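Local coordinates for DUF1460 domain-containing protein (PDB 2IM9), which is of unknown function but may be an N-acetylmuramoyl-L-alanine amidase-like enzyme acting on bacterial peptidoglycan, at residues I249-W254 against R304-I309; V166-N171 against Y221-A226. All blocks are in the same frame, centred on the assembly; numbering follows the deposited sequence.

Interaction 1 of 2, residues I249-W254 against R304-I309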
ATOM      1  N   ILE A 249      -2.237   7.737   4.438  1.00 12.76           N
ATOM      2  CA  ILE A 249      -1.866   8.945   5.154  1.00 13.47           C
ATOM      3  C   ILE A 249      -1.414   9.989   4.135  1.00 13.50           C
ATOM      4  O   ILE A 249      -0.493   9.718   3.364  1.00 14.06           O
ATOM      5  CB  ILE A 249      -0.737   8.658   6.190  1.00 14.39           C
ATOM      6  CG1 ILE A 249      -1.149   7.561   7.194  1.00 13.37           C
ATOM      7  CG2 ILE A 249      -0.295   9.965   6.866  1.00 14.46           C
ATOM      8  CD1 ILE A 249      -2.483   7.796   7.914  1.00 13.18           C
ATOM      9  N   ILE A 250      -2.038  11.174   4.155  1.00 13.04           N
ATOM     10  CA  ILE A 250      -1.921  12.144   3.060  1.00 13.78           C
ATOM     11  C   ILE A 250      -1.124  13.379   3.446  1.00 14.75           C
ATOM     12  O   ILE A 250      -1.383  13.991   4.493  1.00 14.07           O
ATOM     13  CB  ILE A 250      -3.345  12.575   2.564  1.00 14.06           C
ATOM     14  CG1 ILE A 250      -4.206  11.333   2.236  1.00 14.50           C
ATOM     15  CG2 ILE A 250      -3.246  13.540   1.365  1.00 15.29           C
ATOM     16  CD1 ILE A 250      -3.567  10.337   1.257  1.00 13.98           C
ATOM     17  N   ARG A 251      -0.167  13.731   2.594  1.00 15.38           N
ATOM     18  CA  ARG A 251       0.656  14.915   2.763  1.00 16.86           C
ATOM     19  C   ARG A 251       0.496  15.760   1.487  1.00 18.32           C
ATOM     20  O   ARG A 251       1.211  15.535   0.503  1.00 18.61           O
ATOM     21  CB  ARG A 251       2.107  14.506   2.978  1.00 16.65           C
ATOM     22  CG  ARG A 251       2.330  13.623   4.200  1.00 15.72           C
ATOM     23  CD  ARG A 251       3.768  13.535   4.582  1.00 18.32           C
ATOM     24  NE  ARG A 251       4.030  12.410   5.463  1.00 18.77           N
ATOM     25  CZ  ARG A 251       5.019  12.392   6.353  1.00 21.80           C
ATOM     26  NH1 ARG A 251       5.820  13.451   6.476  1.00 18.83           N
ATOM     27  NH2 ARG A 251       5.214  11.314   7.105  1.00 20.07           N
ATOM     28  N   PRO A 252      -0.449  16.729   1.504  1.00 19.54           N
ATOM     29  CA  PRO A 252      -0.830  17.494   0.304  1.00 20.83           C
ATOM     30  C   PRO A 252       0.288  18.336  -0.277  1.00 22.75           C
ATOM     31  O   PRO A 252       0.307  18.558  -1.488  1.00 24.07           O
ATOM     32  CB  PRO A 252      -1.944  18.428   0.798  1.00 21.16           C
ATOM     33  CG  PRO A 252      -2.403  17.843   2.075  1.00 21.14           C
ATOM     34  CD  PRO A 252      -1.246  17.114   2.679  1.00 19.33           C
ATOM     35  N   ASN A 253       1.192  18.825   0.554  1.00 22.74           N
ATOM     36  CA  ASN A 253       2.192  19.742   0.029  1.00 25.32           C
ATOM     37  C   ASN A 253       3.565  19.272   0.458  1.00 25.42           C
ATOM     38  O   ASN A 253       4.192  19.856   1.373  1.00 27.62           O
ATOM     39  CB  ASN A 253       1.882  21.197   0.433  1.00 25.46           C
ATOM     40  CG  ASN A 253       0.673  21.767  -0.321  1.00 29.42           C
ATOM     41  OD1 ASN A 253      -0.384  22.009   0.263  1.00 32.58           O
ATOM     42  ND2 ASN A 253       0.826  21.965  -1.631  1.00 31.35           N
ATOM     43  N   TRP A 254       3.996  18.189  -0.196  1.00 24.59           N
ATOM     44  CA  TRP A 254       5.169  17.421   0.236  1.00 22.82           C
ATOM     45  C   TRP A 254       6.231  17.442  -0.842  1.00 22.78           C
ATOM     46  O   TRP A 254       6.236  16.621  -1.761  1.00 22.07           O
ATOM     47  CB  TRP A 254       4.789  15.980   0.602  1.00 22.09           C
ATOM     48  CG  TRP A 254       5.754  15.343   1.573  1.00 21.26           C
ATOM     49  CD1 TRP A 254       6.616  15.989   2.430  1.00 21.13           C
ATOM     50  CD2 TRP A 254       5.949  13.941   1.796  1.00 21.25           C
ATOM     51  NE1 TRP A 254       7.332  15.073   3.162  1.00 21.65           N
ATOM     52  CE2 TRP A 254       6.935  13.810   2.805  1.00 19.74           C
ATOM     53  CE3 TRP A 254       5.382  12.783   1.245  1.00 21.70           C
ATOM     54  CZ2 TRP A 254       7.371  12.566   3.270  1.00 21.61           C
ATOM     55  CZ3 TRP A 254       5.819  11.538   1.710  1.00 21.16           C
ATOM     56  CH2 TRP A 254       6.802  11.445   2.713  1.00 21.01           C
ATOM     57  N   ARG A 304      -0.853  14.795  13.872  1.00 27.92           N
ATOM     58  CA  ARG A 304      -1.261  16.211  13.761  1.00 29.34           C
ATOM     59  C   ARG A 304      -0.122  17.207  13.894  1.00 29.70           C
ATOM     60  O   ARG A 304      -0.165  18.278  13.288  1.00 29.98           O
ATOM     61  CB  ARG A 304      -2.280  16.574  14.847  1.00 29.73           C
ATOM     62  CG  ARG A 304      -3.672  16.087  14.649  1.00 30.44           C
ATOM     63  CD  ARG A 304      -4.435  16.202  15.966  1.00 30.71           C
ATOM     64  NE  ARG A 304      -5.042  17.518  16.120  1.00 34.26           N
ATOM     65  CZ  ARG A 304      -5.439  18.058  17.271  1.00 32.48           C
ATOM     66  NH1 ARG A 304      -5.277  17.428  18.432  1.00 33.79           N
ATOM     67  NH2 ARG A 304      -5.986  19.262  17.249  1.00 34.19           N
ATOM     68  N   SER A 305       0.870  16.880  14.718  1.00 29.74           N
ATOM     69  CA  SER A 305       1.966  17.805  14.995  1.00 30.54           C
ATOM     70  C   SER A 305       2.917  17.928  13.798  1.00 30.15           C
ATOM     71  O   SER A 305       3.741  18.850  13.730  1.00 30.62           O
ATOM     72  CB  SER A 305       2.719  17.413  16.272  1.00 30.61           C
ATOM     73  OG  SER A 305       3.154  16.070  16.224  1.00 33.01           O
ATOM     74  N   SER A 306       2.788  17.010  12.844  1.00 29.01           N
ATOM     75  CA  SER A 306       3.571  17.074  11.609  1.00 28.55           C
ATOM     76  C   SER A 306       3.253  18.317  10.767  1.00 28.31           C
ATOM     77  O   SER A 306       2.086  18.647  10.543  1.00 29.35           O
ATOM     78  CB  SER A 306       3.336  15.813  10.772  1.00 28.44           C
ATOM     79  OG  SER A 306       3.866  15.976   9.462  1.00 26.88           O
ATOM     80  N   PRO A 307       4.288  19.012  10.269  1.00 27.75           N
ATOM     81  CA  PRO A 307       3.985  20.125   9.374  1.00 26.95           C
ATOM     82  C   PRO A 307       3.378  19.681   8.033  1.00 25.63           C
ATOM     83  O   PRO A 307       2.700  20.476   7.389  1.00 26.74           O
ATOM     84  CB  PRO A 307       5.358  20.771   9.146  1.00 26.98           C
ATOM     85  CG  PRO A 307       6.332  19.688   9.378  1.00 27.90           C
ATOM     86  CD  PRO A 307       5.739  18.847  10.475  1.00 28.12           C
ATOM     87  N   THR A 308       3.603  18.431   7.625  1.00 23.00           N
ATOM     88  CA  THR A 308       3.211  17.996   6.268  1.00 21.12           C
ATOM     89  C   THR A 308       2.025  17.035   6.203  1.00 19.90           C
ATOM     90  O   THR A 308       1.340  16.982   5.188  1.00 19.58           O
ATOM     91  CB  THR A 308       4.394  17.345   5.530  1.00 21.28           C
ATOM     92  OG1 THR A 308       4.922  16.287   6.328  1.00 20.73           O
ATOM     93  CG2 THR A 308       5.499  18.386   5.302  1.00 21.04           C
ATOM     94  N   ILE A 309       1.805  16.262   7.261  1.00 18.42           N
ATOM     95  CA  ILE A 309       0.656  15.334   7.273  1.00 17.88           C
ATOM     96  C   ILE A 309      -0.618  16.125   7.576  1.00 16.91           C
ATOM     97  O   ILE A 309      -0.681  16.834   8.573  1.00 18.20           O
ATOM     98  CB  ILE A 309       0.825  14.199   8.302  1.00 17.55           C
ATOM     99  CG1 ILE A 309       2.131  13.420   8.058  1.00 18.69           C
ATOM    100  CG2 ILE A 309      -0.393  13.249   8.254  1.00 18.56           C
ATOM    101  CD1 ILE A 309       2.515  12.483   9.234  1.00 18.55           C
TER
HETATM  102  O   HOH W   1       1.696  18.943   3.357  1.00 25.15           O
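The guanidinium of Arg251 lies between Ile309 and Trp254, and this sandwich is the dense part of the contact. Ile309 brings CG1 over one face of the group, 3.3 Å above its plane and toward the rim, while CZ2 of Trp254 sits over the opposite face. The Trp254 ring is itself roofed by the arginine chain, with Arg251 CD 3.5 Å above its centre. An extended run from CG to NE carries the charged end past Thr308, where Arg251 NH1 donates to Thr308 OG1 at 3.0 Å. That bond is bent, 133° at the hydrogen, and its acceptor stands 31° out of the guanidinium plane; NE is engaged separately by Ser267 OG, so two bonds, one of them bent, restrain the rotation of the group. Deeper in, the CG2 methyls of Ile249 and Ile309 meet at 3.6 Å.

Toward Asn253 the packing gives way to water. A single molecule accepts from Asn253 N and donates to Thr308 O at 2.7 Å, bridging the backbones; the same carbonyl also receives a CA-H...O contact from Arg251. The loop holds its own shape through Ser306 OG, which accepts from Thr308 N and, along a straighter line, from Ile309 N at 3.0 Å. This is an ST turn and ST motif, set in the connection between helix 296-303 and strand 311-317 and packed against strand 246-254 where the chain turns a corner at Pro252 and Asn253.

Interaction 2 of 2, residues V166-N171 against Y221-A226; sequences VALYAN and YIPFTA
Leu168 and Tyr221 face each other as an antiparallel hydrogen-bonded pair. Leu168 N donates to Tyr221 O at 2.8 Å; the return bond, Tyr221 N to Leu168 O, is 2.9 Å long. Their side chains share one face of the sheet. There Leu168 CB rests off-centre on the tyrosine ring in a CH-pi contact, 4.2 Å from the centroid, and CD1 reaches on to the phenol OH and to CB of Pro223. Because Tyr221 holds CG between its backbone N and carbonyl carbon (chi1 71°), the ring lies against the partner strand: the peptide joining Tyr169 and Ala170 meets its edge, and Ala170 CB packs on Tyr221 CD2 at 3.8 Å.

This bridge belongs to the pairing of strands 168-175 and 214-223 within an antiparallel sheet, at the end where the second strand gives way to a short helix. Pro223 occupies the N-cap position of helix 224-227, and its CD lies 3.2 Å from Val166 O. Next to it, Val166 CG2 touches Ile222 CG2 at 3.8 Å and also packs on Ala226 CB in the helix.

Further out, a water donates to Tyr169 O and hydrogen-bonds Tyr221 OH, linking the phenol to the backbone of the partner strand. Ile250 and Pro252 of strand 246-254 pack against both Ala170 and Tyr221, while Leu237 of helix 235-238 touches Val166 and Ala226.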
ATOM      1  N   VAL A 166     -16.648  16.572   4.250  1.00 20.92           N
ATOM      2  CA  VAL A 166     -15.660  17.473   4.830  1.00 19.92           C
ATOM      3  C   VAL A 166     -14.313  17.337   4.103  1.00 19.33           C
ATOM      4  O   VAL A 166     -13.337  18.015   4.457  1.00 18.44           O
ATOM      5  CB  VAL A 166     -15.471  17.194   6.328  1.00 20.13           C
ATOM      6  CG1 VAL A 166     -16.778  17.487   7.090  1.00 20.64           C
ATOM      7  CG2 VAL A 166     -15.052  15.764   6.559  1.00 19.89           C
ATOM      8  N   ALA A 167     -14.275  16.477   3.082  1.00 18.31           N
ATOM      9  CA  ALA A 167     -13.013  16.177   2.384  1.00 17.33           C
ATOM     10  C   ALA A 167     -12.492  17.314   1.513  1.00 16.92           C
ATOM     11  O   ALA A 167     -13.266  18.143   1.017  1.00 16.88           O
ATOM     12  CB  ALA A 167     -13.145  14.911   1.549  1.00 18.22           C
ATOM     13  N   LEU A 168     -11.175  17.298   1.321  1.00 16.31           N
ATOM     14  CA  LEU A 168     -10.438  18.248   0.483  1.00 16.31           C
ATOM     15  C   LEU A 168      -9.631  17.445  -0.540  1.00 16.62           C
ATOM     16  O   LEU A 168      -9.626  16.219  -0.497  1.00 17.46           O
ATOM     17  CB  LEU A 168      -9.491  19.079   1.347  1.00 15.93           C
ATOM     18  CG  LEU A 168     -10.162  19.869   2.484  1.00 17.08           C
ATOM     19  CD1 LEU A 168      -9.135  20.456   3.455  1.00 17.36           C
ATOM     20  CD2 LEU A 168     -11.084  20.942   1.888  1.00 19.32           C
ATOM     21  N   TYR A 169      -8.967  18.133  -1.472  1.00 17.08           N
ATOM     22  CA  TYR A 169      -8.132  17.450  -2.469  1.00 17.26           C
ATOM     23  C   TYR A 169      -6.660  17.741  -2.244  1.00 17.31           C
ATOM     24  O   TYR A 169      -6.249  18.914  -2.084  1.00 18.19           O
ATOM     25  CB  TYR A 169      -8.499  17.893  -3.899  1.00 17.19           C
ATOM     26  CG  TYR A 169      -9.912  17.570  -4.341  1.00 17.41           C
ATOM     27  CD1 TYR A 169     -10.259  16.282  -4.741  1.00 17.27           C
ATOM     28  CD2 TYR A 169     -10.877  18.569  -4.404  1.00 16.31           C
ATOM     29  CE1 TYR A 169     -11.552  15.983  -5.157  1.00 17.39           C
ATOM     30  CE2 TYR A 169     -12.177  18.293  -4.833  1.00 17.21           C
ATOM     31  CZ  TYR A 169     -12.507  17.006  -5.202  1.00 18.91           C
ATOM     32  OH  TYR A 169     -13.803  16.758  -5.622  1.00 17.75           O
ATOM     33  N   ALA A 170      -5.863  16.677  -2.211  1.00 17.03           N
ATOM     34  CA  ALA A 170      -4.403  16.804  -2.229  1.00 18.02           C
ATOM     35  C   ALA A 170      -3.915  16.540  -3.647  1.00 18.13           C
ATOM     36  O   ALA A 170      -4.403  15.629  -4.312  1.00 17.90           O
ATOM     37  CB  ALA A 170      -3.783  15.810  -1.288  1.00 17.75           C
ATOM     38  N   ASN A 171      -2.942  17.334  -4.098  1.00 18.77           N
ATOM     39  CA  ASN A 171      -2.334  17.128  -5.404  1.00 20.35           C
ATOM     40  C   ASN A 171      -0.818  17.068  -5.264  1.00 20.44           C
ATOM     41  O   ASN A 171      -0.220  17.820  -4.486  1.00 21.51           O
ATOM     42  CB  ASN A 171      -2.678  18.260  -6.364  1.00 21.80           C
ATOM     43  CG  ASN A 171      -4.141  18.614  -6.348  1.00 25.12           C
ATOM     44  OD1 ASN A 171      -4.500  19.768  -6.071  1.00 31.72           O
ATOM     45  ND2 ASN A 171      -4.999  17.641  -6.616  1.00 24.97           N
ATOM     46  N   TYR A 221      -9.006  13.724   0.741  1.00 13.67           N
ATOM     47  CA  TYR A 221      -8.624  13.410   2.127  1.00 14.21           C
ATOM     48  C   TYR A 221      -9.520  14.131   3.109  1.00 14.33           C
ATOM     49  O   TYR A 221      -9.999  15.251   2.838  1.00 13.91           O
ATOM     50  CB  TYR A 221      -7.131  13.695   2.417  1.00 14.24           C
ATOM     51  CG  TYR A 221      -6.753  15.164   2.483  1.00 14.54           C
ATOM     52  CD1 TYR A 221      -6.611  15.816   3.718  1.00 15.32           C
ATOM     53  CD2 TYR A 221      -6.521  15.905   1.317  1.00 13.62           C
ATOM     54  CE1 TYR A 221      -6.244  17.171   3.791  1.00 16.02           C
ATOM     55  CE2 TYR A 221      -6.186  17.288   1.393  1.00 15.70           C
ATOM     56  CZ  TYR A 221      -6.043  17.892   2.623  1.00 16.23           C
ATOM     57  OH  TYR A 221      -5.688  19.234   2.694  1.00 17.96           O
ATOM     58  N   ILE A 222      -9.765  13.459   4.234  1.00 14.62           N
ATOM     59  CA  ILE A 222     -10.472  14.085   5.345  1.00 14.71           C
ATOM     60  C   ILE A 222      -9.399  14.766   6.170  1.00 14.72           C
ATOM     61  O   ILE A 222      -8.477  14.108   6.662  1.00 13.74           O
ATOM     62  CB  ILE A 222     -11.176  13.054   6.218  1.00 15.04           C
ATOM     63  CG1 ILE A 222     -12.189  12.246   5.399  1.00 16.30           C
ATOM     64  CG2 ILE A 222     -11.944  13.740   7.364  1.00 16.63           C
ATOM     65  CD1 ILE A 222     -12.722  11.067   6.171  1.00 21.38           C
ATOM     66  N   PRO A 223      -9.501  16.092   6.320  1.00 15.00           N
ATOM     67  CA  PRO A 223      -8.482  16.873   7.014  1.00 16.27           C
ATOM     68  C   PRO A 223      -8.536  16.733   8.538  1.00 16.40           C
ATOM     69  O   PRO A 223      -9.616  16.510   9.105  1.00 16.60           O
ATOM     70  CB  PRO A 223      -8.853  18.308   6.637  1.00 16.04           C
ATOM     71  CG  PRO A 223     -10.285  18.275   6.455  1.00 16.45           C
ATOM     72  CD  PRO A 223     -10.587  16.954   5.813  1.00 15.19           C
ATOM     73  N   PHE A 224      -7.385  16.909   9.188  1.00 17.09           N
ATOM     74  CA  PHE A 224      -7.315  16.871  10.648  1.00 17.21           C
ATOM     75  C   PHE A 224      -8.121  18.004  11.272  1.00 18.07           C
ATOM     76  O   PHE A 224      -8.601  17.875  12.403  1.00 18.14           O
ATOM     77  CB  PHE A 224      -5.872  16.915  11.160  1.00 17.39           C
ATOM     78  CG  PHE A 224      -5.061  15.688  10.836  1.00 17.23           C
ATOM     79  CD1 PHE A 224      -5.656  14.435  10.736  1.00 18.19           C
ATOM     80  CD2 PHE A 224      -3.679  15.793  10.647  1.00 18.67           C
ATOM     81  CE1 PHE A 224      -4.900  13.306  10.443  1.00 18.74           C
ATOM     82  CE2 PHE A 224      -2.912  14.680  10.375  1.00 17.57           C
ATOM     83  CZ  PHE A 224      -3.524  13.421  10.255  1.00 18.35           C
ATOM     84  N   THR A 225      -8.278  19.101  10.537  1.00 17.95           N
ATOM     85  CA  THR A 225      -9.104  20.215  11.019  1.00 18.96           C
ATOM     86  C   THR A 225     -10.560  19.774  11.232  1.00 19.49           C
ATOM     87  O   THR A 225     -11.294  20.386  12.029  1.00 20.12           O
ATOM     88  CB  THR A 225      -9.062  21.414  10.060  1.00 19.86           C
ATOM     89  OG1 THR A 225      -9.479  20.991   8.751  1.00 19.15           O
ATOM     90  CG2 THR A 225      -7.654  21.988  10.005  1.00 18.66           C
ATOM     91  N   ALA A 226     -10.975  18.722  10.525  1.00 19.14           N
ATOM     92  CA  ALA A 226     -12.310  18.144  10.686  1.00 18.51           C
ATOM     93  C   ALA A 226     -12.302  17.021  11.719  1.00 18.57           C
ATOM     94  O   ALA A 226     -13.143  16.974  12.605  1.00 18.14           O
ATOM     95  CB  ALA A 226     -12.838  17.637   9.343  1.00 18.86           C
TER
HETATM   96  O   HOH W   2      -5.765  20.558   0.152  1.00 28.39           O

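From the N terminus, interaction 2 comes first: after strand 168-175 the chain leaves the sheet, runs through helices 176-181 and 195-209, and returns as strand 214-223 to pair with it, closing that excursion. Interaction 1 opens afterwards, at strand 246-254, and closes after a largely beta excursion that ends with helix 296-303 and the loop at 304-309. The two are therefore in series, neither nesting nor crossing. In space their centres are about 11 Å apart and they touch directly, Ile309 O lying 3.6 Å from Phe224 CE2. Strand 311-317 pairs with both 214-223 and 246-254, joining the two closures in one sheet.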